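Local coordinates for protein putative histidinol-phosphate aminotransferase (Burkholderia pseudomallei, PDB 3P1T) that probably transfers the amino group between L-histidinol phosphate and 2-oxoglutarate with pyridoxal 5'-phosphate as cofactor, a late step of histidine biosynthesis, at residues Y186-F196 with L207-L216; D263-R271 with L327-D335. All blocks are in the same frame, centred on the assembly; numbering follows the deposited sequence. Where two conformers were deposited one is given.

Contact 1: Y186-F196 with L207-L216; sequences YGENELVFRSF and LGALFGPSEL. With EDO (1,2-ethanediol), chain H.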
# COMPACT_ATOMS: atom_id res chain seq x y z
N TYR A 186 10.72 -21.77 -6.67
CA TYR A 186 11.57 -20.76 -6.06
C TYR A 186 12.75 -21.47 -5.39
O TYR A 186 12.64 -22.65 -5.03
CB TYR A 186 10.79 -19.85 -5.08
CG TYR A 186 10.23 -20.57 -3.88
CD1 TYR A 186 11.01 -20.77 -2.75
CD2 TYR A 186 8.92 -21.04 -3.87
CE1 TYR A 186 10.52 -21.49 -1.66
CE2 TYR A 186 8.41 -21.74 -2.78
CZ TYR A 186 9.22 -21.97 -1.68
OH TYR A 186 8.73 -22.66 -0.60
N GLY A 187 13.85 -20.76 -5.26
CA GLY A 187 15.09 -21.25 -4.67
C GLY A 187 16.12 -20.15 -4.55
O GLY A 187 15.79 -18.98 -4.69
N GLU A 188 17.39 -20.54 -4.32
CA GLU A 188 18.54 -19.66 -4.11
C GLU A 188 18.52 -18.45 -5.08
O GLU A 188 18.66 -17.31 -4.62
CB GLU A 188 19.85 -20.46 -4.29
CG GLU A 188 21.15 -19.76 -3.89
CD GLU A 188 22.44 -20.47 -4.28
OE1 GLU A 188 22.53 -21.71 -4.11
OE2 GLU A 188 23.39 -19.78 -4.72
N ASN A 189 18.28 -18.68 -6.39
CA ASN A 189 18.33 -17.64 -7.43
C ASN A 189 17.04 -17.52 -8.25
O ASN A 189 17.06 -17.03 -9.38
CB ASN A 189 19.49 -17.96 -8.38
CG ASN A 189 20.78 -18.22 -7.67
OD1 ASN A 189 21.29 -17.38 -6.91
ND2 ASN A 189 21.30 -19.41 -7.86
N GLU A 190 15.92 -17.95 -7.67
CA GLU A 190 14.65 -17.92 -8.38
C GLU A 190 13.51 -17.54 -7.42
O GLU A 190 13.43 -18.04 -6.29
CB GLU A 190 14.37 -19.27 -9.07
CG GLU A 190 13.27 -19.23 -10.10
CD GLU A 190 13.00 -20.49 -10.90
OE1 GLU A 190 13.86 -21.42 -10.89
OE2 GLU A 190 11.93 -20.55 -11.54
N LEU A 191 12.66 -16.63 -7.90
CA LEU A 191 11.48 -16.15 -7.19
C LEU A 191 10.25 -16.26 -8.11
O LEU A 191 10.37 -16.27 -9.33
CB LEU A 191 11.67 -14.70 -6.70
CG LEU A 191 12.73 -14.48 -5.64
CD1 LEU A 191 14.01 -13.96 -6.26
CD2 LEU A 191 12.27 -13.48 -4.61
N VAL A 192 9.06 -16.33 -7.51
CA VAL A 192 7.82 -16.41 -8.28
C VAL A 192 6.79 -15.43 -7.64
O VAL A 192 6.76 -15.26 -6.42
CB VAL A 192 7.29 -17.89 -8.42
CG1 VAL A 192 7.16 -18.61 -7.09
CG2 VAL A 192 5.99 -17.97 -9.21
N PHE A 193 6.02 -14.74 -8.49
CA PHE A 193 4.97 -13.82 -8.07
C PHE A 193 3.59 -14.34 -8.51
O PHE A 193 3.43 -14.75 -9.65
CB PHE A 193 5.22 -12.41 -8.61
CG PHE A 193 4.09 -11.43 -8.40
CD1 PHE A 193 3.96 -10.73 -7.20
CD2 PHE A 193 3.14 -11.20 -9.40
CE1 PHE A 193 2.90 -9.84 -6.99
CE2 PHE A 193 2.07 -10.32 -9.19
CZ PHE A 193 1.98 -9.62 -8.00
N ARG A 194 2.60 -14.27 -7.59
CA ARG A 194 1.19 -14.61 -7.84
C ARG A 194 0.33 -13.39 -7.53
O ARG A 194 0.58 -12.72 -6.51
CB ARG A 194 0.73 -15.83 -7.02
CG ARG A 194 1.42 -17.13 -7.37
CD ARG A 194 0.93 -17.71 -8.66
NE ARG A 194 1.65 -18.94 -9.01
CZ ARG A 194 1.24 -20.16 -8.71
NH1 ARG A 194 0.12 -20.35 -8.03
NH2 ARG A 194 1.95 -21.22 -9.09
N SER A 195 -0.67 -13.09 -8.39
CA SER A 195 -1.59 -11.96 -8.25
C SER A 195 -2.95 -12.40 -7.73
O SER A 195 -3.40 -13.50 -8.07
CB SER A 195 -1.76 -11.27 -9.61
OG SER A 195 -2.61 -10.13 -9.56
N PHE A 196 -3.65 -11.53 -6.95
CA PHE A 196 -5.00 -11.85 -6.48
C PHE A 196 -6.01 -11.01 -7.27
O PHE A 196 -7.21 -11.01 -6.94
CB PHE A 196 -5.14 -11.63 -4.95
CG PHE A 196 -4.21 -12.49 -4.12
CD1 PHE A 196 -4.43 -13.87 -4.01
CD2 PHE A 196 -3.10 -11.95 -3.50
CE1 PHE A 196 -3.54 -14.68 -3.31
CE2 PHE A 196 -2.22 -12.76 -2.78
CZ PHE A 196 -2.44 -14.12 -2.69
N LEU A 207 -3.25 -6.62 -4.72
CA LEU A 207 -2.48 -7.47 -3.82
C LEU A 207 -1.83 -8.62 -4.58
O LEU A 207 -2.35 -9.07 -5.62
CB LEU A 207 -3.35 -8.03 -2.67
CG LEU A 207 -3.99 -7.04 -1.72
CD1 LEU A 207 -4.91 -7.74 -0.76
CD2 LEU A 207 -2.96 -6.24 -0.97
N GLY A 208 -0.72 -9.10 -4.04
CA GLY A 208 0.04 -10.20 -4.61
C GLY A 208 0.91 -10.87 -3.57
O GLY A 208 1.12 -10.32 -2.48
N ALA A 209 1.40 -12.06 -3.90
CA ALA A 209 2.27 -12.85 -3.04
C ALA A 209 3.57 -13.18 -3.77
O ALA A 209 3.54 -13.69 -4.89
CB ALA A 209 1.56 -14.14 -2.61
N LEU A 210 4.72 -12.86 -3.14
CA LEU A 210 6.05 -13.13 -3.68
C LEU A 210 6.67 -14.30 -2.93
O LEU A 210 6.69 -14.28 -1.70
CB LEU A 210 6.97 -11.89 -3.62
CG LEU A 210 8.43 -12.08 -4.02
CD1 LEU A 210 8.58 -12.46 -5.51
CD2 LEU A 210 9.25 -10.85 -3.68
N PHE A 211 7.17 -15.29 -3.67
CA PHE A 211 7.79 -16.49 -3.08
C PHE A 211 9.26 -16.52 -3.45
O PHE A 211 9.61 -16.26 -4.60
CB PHE A 211 7.08 -17.78 -3.54
CG PHE A 211 5.58 -17.73 -3.34
CD1 PHE A 211 4.74 -17.19 -4.31
CD2 PHE A 211 5.01 -18.19 -2.17
CE1 PHE A 211 3.35 -17.11 -4.11
CE2 PHE A 211 3.61 -18.13 -1.98
CZ PHE A 211 2.80 -17.59 -2.95
N GLY A 212 10.11 -16.81 -2.47
CA GLY A 212 11.55 -16.87 -2.68
C GLY A 212 12.32 -17.47 -1.53
O GLY A 212 11.72 -17.97 -0.56
N PRO A 213 13.67 -17.42 -1.62
CA PRO A 213 14.53 -17.95 -0.53
C PRO A 213 14.35 -17.12 0.75
O PRO A 213 14.23 -15.90 0.68
CB PRO A 213 15.95 -17.85 -1.09
CG PRO A 213 15.88 -16.80 -2.16
CD PRO A 213 14.48 -16.84 -2.72
N SER A 214 14.32 -17.81 1.91
CA SER A 214 13.98 -17.26 3.22
C SER A 214 14.86 -16.06 3.65
O SER A 214 14.30 -15.10 4.20
CB SER A 214 14.02 -18.32 4.32
OG SER A 214 15.21 -19.10 4.34
N GLU A 215 16.17 -16.09 3.38
CA GLU A 215 17.07 -15.00 3.79
C GLU A 215 16.71 -13.71 3.03
O GLU A 215 16.52 -12.68 3.67
CB GLU A 215 18.57 -15.35 3.62
CG GLU A 215 18.93 -16.29 2.48
CD GLU A 215 18.73 -17.77 2.79
OE1 GLU A 215 19.33 -18.25 3.78
OE2 GLU A 215 18.01 -18.44 2.03
N LEU A 216 16.57 -13.77 1.68
CA LEU A 216 16.20 -12.64 0.82
C LEU A 216 14.81 -12.08 1.21
O LEU A 216 14.67 -10.87 1.37
CB LEU A 216 16.22 -13.06 -0.66
CG LEU A 216 15.76 -12.03 -1.71
CD1 LEU A 216 16.63 -10.78 -1.71
CD2 LEU A 216 15.75 -12.65 -3.10
C1 EDO H . 14.13 -21.72 1.33
O1 EDO H . 14.32 -21.71 -0.10
C2 EDO H . 15.44 -21.68 2.13
O2 EDO H . 16.17 -20.48 1.87
O HOH W 1 -1.65 -7.53 -8.38

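Contact 2: D263-R271 with L327-D335; sequences DALRGLGYR and LAALAEYSD. With SO4 (sulfate ion), chain E.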
# COMPACT_ATOMS: atom_id res chain seq x y z
N ASP A 263 -12.28 -19.72 -31.52
CA ASP A 263 -12.80 -20.48 -32.66
C ASP A 263 -13.75 -19.64 -33.53
O ASP A 263 -13.64 -19.68 -34.75
CB ASP A 263 -13.51 -21.76 -32.19
CG ASP A 263 -12.61 -22.86 -31.62
OD1 ASP A 263 -11.36 -22.70 -31.65
OD2 ASP A 263 -13.16 -23.91 -31.20
N ALA A 264 -14.65 -18.86 -32.90
CA ALA A 264 -15.62 -18.02 -33.61
C ALA A 264 -14.93 -16.91 -34.41
O ALA A 264 -15.28 -16.71 -35.58
CB ALA A 264 -16.62 -17.41 -32.64
N LEU A 265 -13.92 -16.22 -33.80
CA LEU A 265 -13.19 -15.15 -34.48
C LEU A 265 -12.39 -15.70 -35.67
O LEU A 265 -12.41 -15.08 -36.73
CB LEU A 265 -12.27 -14.37 -33.53
CG LEU A 265 -12.94 -13.50 -32.45
CD1 LEU A 265 -11.90 -12.82 -31.58
CD2 LEU A 265 -13.85 -12.44 -33.07
N ARG A 266 -11.76 -16.90 -35.53
CA ARG A 266 -11.00 -17.52 -36.63
C ARG A 266 -11.93 -17.90 -37.78
O ARG A 266 -11.53 -17.82 -38.95
CB ARG A 266 -10.21 -18.74 -36.16
CG ARG A 266 -9.05 -18.40 -35.25
CD ARG A 266 -8.10 -19.56 -35.12
NE ARG A 266 -7.05 -19.29 -34.15
CZ ARG A 266 -6.98 -19.85 -32.95
NH1 ARG A 266 -7.88 -20.76 -32.58
NH2 ARG A 266 -5.99 -19.55 -32.12
N GLY A 267 -13.16 -18.28 -37.45
CA GLY A 267 -14.20 -18.61 -38.42
C GLY A 267 -14.70 -17.39 -39.17
O GLY A 267 -15.20 -17.50 -40.29
N LEU A 268 -14.58 -16.20 -38.53
CA LEU A 268 -14.95 -14.90 -39.10
C LEU A 268 -13.77 -14.32 -39.94
O LEU A 268 -13.94 -13.28 -40.59
CB LEU A 268 -15.37 -13.90 -37.99
CG LEU A 268 -16.71 -14.19 -37.30
CD1 LEU A 268 -16.89 -13.32 -36.09
CD2 LEU A 268 -17.89 -14.02 -38.24
N GLY A 269 -12.63 -15.00 -39.92
CA GLY A 269 -11.44 -14.62 -40.67
C GLY A 269 -10.34 -13.91 -39.92
O GLY A 269 -9.32 -13.57 -40.52
N TYR A 270 -10.53 -13.67 -38.61
CA TYR A 270 -9.53 -13.00 -37.77
C TYR A 270 -8.37 -13.94 -37.45
O TYR A 270 -8.53 -15.16 -37.44
CB TYR A 270 -10.16 -12.46 -36.46
CG TYR A 270 -11.18 -11.36 -36.68
CD1 TYR A 270 -10.78 -10.03 -36.81
CD2 TYR A 270 -12.54 -11.64 -36.75
CE1 TYR A 270 -11.71 -9.01 -37.02
CE2 TYR A 270 -13.48 -10.64 -36.99
CZ TYR A 270 -13.06 -9.32 -37.13
OH TYR A 270 -13.99 -8.33 -37.35
N ARG A 271 -7.17 -13.36 -37.24
CA ARG A 271 -5.98 -14.14 -36.89
C ARG A 271 -5.77 -13.98 -35.39
O ARG A 271 -5.45 -12.90 -34.89
CB ARG A 271 -4.75 -13.75 -37.72
CG ARG A 271 -4.93 -14.04 -39.21
CD ARG A 271 -3.67 -14.50 -39.90
NE ARG A 271 -3.92 -14.65 -41.33
CZ ARG A 271 -3.39 -13.86 -42.26
NH1 ARG A 271 -2.53 -12.91 -41.92
NH2 ARG A 271 -3.67 -14.05 -43.54
N LEU A 327 -18.52 -10.75 -30.14
CA LEU A 327 -18.55 -11.59 -31.34
C LEU A 327 -19.53 -11.03 -32.39
O LEU A 327 -19.20 -11.04 -33.58
CB LEU A 327 -18.89 -13.05 -31.00
CG LEU A 327 -17.82 -13.84 -30.21
CD1 LEU A 327 -18.34 -15.17 -29.78
CD2 LEU A 327 -16.53 -14.02 -31.01
N ALA A 328 -20.69 -10.49 -31.95
CA ALA A 328 -21.69 -9.92 -32.87
C ALA A 328 -21.15 -8.66 -33.56
O ALA A 328 -21.35 -8.50 -34.76
CB ALA A 328 -22.98 -9.62 -32.13
N ALA A 329 -20.42 -7.82 -32.81
CA ALA A 329 -19.81 -6.60 -33.34
C ALA A 329 -18.69 -6.91 -34.34
O ALA A 329 -18.67 -6.29 -35.39
CB ALA A 329 -19.25 -5.75 -32.21
N LEU A 330 -17.78 -7.86 -34.03
CA LEU A 330 -16.69 -8.20 -34.94
C LEU A 330 -17.21 -9.08 -36.10
O LEU A 330 -16.56 -9.14 -37.14
CB LEU A 330 -15.49 -8.86 -34.22
CG LEU A 330 -14.67 -7.92 -33.31
CD1 LEU A 330 -13.62 -8.69 -32.54
CD2 LEU A 330 -13.99 -6.83 -34.10
N ALA A 331 -18.39 -9.71 -35.95
CA ALA A 331 -18.99 -10.42 -37.09
C ALA A 331 -19.43 -9.37 -38.12
O ALA A 331 -19.14 -9.52 -39.31
CB ALA A 331 -20.16 -11.29 -36.65
N GLU A 332 -20.04 -8.27 -37.62
CA GLU A 332 -20.49 -7.12 -38.41
C GLU A 332 -19.29 -6.42 -39.08
O GLU A 332 -19.37 -6.09 -40.26
CB GLU A 332 -21.26 -6.13 -37.52
CG GLU A 332 -21.93 -4.98 -38.25
CD GLU A 332 -22.43 -3.82 -37.41
OE1 GLU A 332 -22.63 -3.99 -36.18
OE2 GLU A 332 -22.64 -2.73 -37.99
N TYR A 333 -18.18 -6.24 -38.34
CA TYR A 333 -16.95 -5.59 -38.81
C TYR A 333 -16.24 -6.41 -39.91
O TYR A 333 -15.61 -5.80 -40.78
CB TYR A 333 -15.99 -5.36 -37.64
CG TYR A 333 -14.82 -4.44 -37.94
CD1 TYR A 333 -15.02 -3.10 -38.28
CD2 TYR A 333 -13.51 -4.88 -37.80
CE1 TYR A 333 -13.95 -2.25 -38.53
CE2 TYR A 333 -12.43 -4.04 -38.06
CZ TYR A 333 -12.65 -2.72 -38.41
OH TYR A 333 -11.58 -1.87 -38.61
N SER A 334 -16.35 -7.77 -39.90
CA SER A 334 -15.69 -8.62 -40.92
C SER A 334 -16.37 -8.49 -42.32
O SER A 334 -15.89 -9.09 -43.29
CB SER A 334 -15.65 -10.08 -40.48
OG SER A 334 -16.92 -10.71 -40.53
N ASP A 335 -17.45 -7.67 -42.41
CA ASP A 335 -18.15 -7.36 -43.65
C ASP A 335 -17.69 -5.98 -44.17
O ASP A 335 -16.91 -5.90 -45.13
CB ASP A 335 -19.67 -7.38 -43.44
CG ASP A 335 -20.21 -8.75 -43.05
OD1 ASP A 335 -20.03 -9.70 -43.83
OD2 ASP A 335 -20.85 -8.85 -41.98
S SO4 E . -5.31 -22.74 -29.87
O1 SO4 E . -4.03 -22.66 -30.57
O2 SO4 E . -5.21 -23.79 -28.82
O3 SO4 E . -6.35 -23.10 -30.83
O4 SO4 E . -5.66 -21.42 -29.27

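Contact 1: Y186-F196 with L207-L216
Val192 pairs with Phe211, and Arg194 with Ala209, as antiparallel hydrogen-bonded pairs, while Phe193 faces Leu210 and Ser195 faces Gly208 in the non-hydrogen-bonded positions between and beyond them. The bond from Phe211 N to Val192 O measures 2.8 Å, and one from Phe196 N to Leu207 O carries the ladder past the strand end. Phe211 lies on the face it shares with Val192, Arg194 and Ala209. Its CB rests on Val192 CG1 at 3.6 Å and, on another flank, on Tyr186 CD2; CD1 runs beside Val192 O, which lies near the ring plane at the edge; and CE1 reaches Arg194 CG at 3.8 Å. The Arg194 chain bends at chi2 (-75°) and leads its guanidinium away to a salt bridge with Glu171, leaving its aliphatic root against the ring. The Phe64 ring also meets Phe211 edge-to-face.

The other face carries Phe193 and Leu210, covered by helix 76-87. With CG anti to the backbone N (chi1 172°), the Phe193 ring leans over its neighbour strand, and CE1 comes to 3.7 Å from Gly208 CA. Leu191 CD2 touches Leu210 CD1, and Leu191 CD1 meets Leu216 CD2 at 3.8 Å at the start of the next helix. Pro213, at the N-cap position of that helix, sets CD 3.2 Å from Gly187 O in the type I turn that leads into strand 190-195. Strand 190-195 also bonds to strand 166-170, which runs parallel to it, whereas strand 208-211 is antiparallel to both its neighbours, the arrangement of the seven-stranded mixed sheet in the large domain of fold-type I pyridoxal-phosphate enzymes.

Contact 2: D263-R271 with L327-D335
The helical segments 263-267 and 327-333 run nearly parallel, their axes 11° apart and 10.4 Å at closest approach, a spacing bridged by side chains. Leu327 CD2 touches both Ala264 CB, at 3.8 Å, and Leu265 CD2, at 3.7 Å. Leu265 CD2 also touches Leu330 CD1, and this pair continues inward onto Ile315 of the neighbouring sheet. One turn on, Leu268 lays both methyls against Ala331, CD1 lying 3.7 Å from Ala331 CA. Gly269, with positive phi, forms a Schellman motif after the helix, and the chain turns Tyr270 toward the second helix. Its chi1 of -65° sets CG opposite the carbonyl carbon, and the hydroxyl end of the ring crosses Leu330 at a slant, CZ 3.8 Å from Leu330 CB. Tyr270 OH donates to Leu330 O over 2.7 Å, in the carbonyl plane on a lone pair, and also sits at the ring edge of Tyr333. Ser334 N bonds to the same carbonyl, and Ser334 OG turns back to Ala331 O. Leu330 O therefore accepts two donors, one from its own segment, just past the helix, and one from the other; the one hydrogen bond between the segments directs the phenol end of the tyrosine within an otherwise apolar contact.

Overall arrangement
The two contacts lie on opposite sides of the chain's centre, their own centres about 41 Å apart and their nearest atoms about 24 Å apart, so neither touches the other. Contact 1 joins adjacent strands of the seven-stranded sheet, its centre about 15 Å from the chain's centre; contact 2 joins the ends of helices 244-267 and 320-333 beside the smaller four-stranded sheet, its centre about 27 Å from the chain's centre. In contact 1 the side chain of Ser195 is about 6 Å from a bound tartrate, probably from the crystallisation liquor, though such molecules often mark pockets. Both are local to one chain, since the other subunit touches none of their segments. Both segments of contact 1 precede those of contact 2.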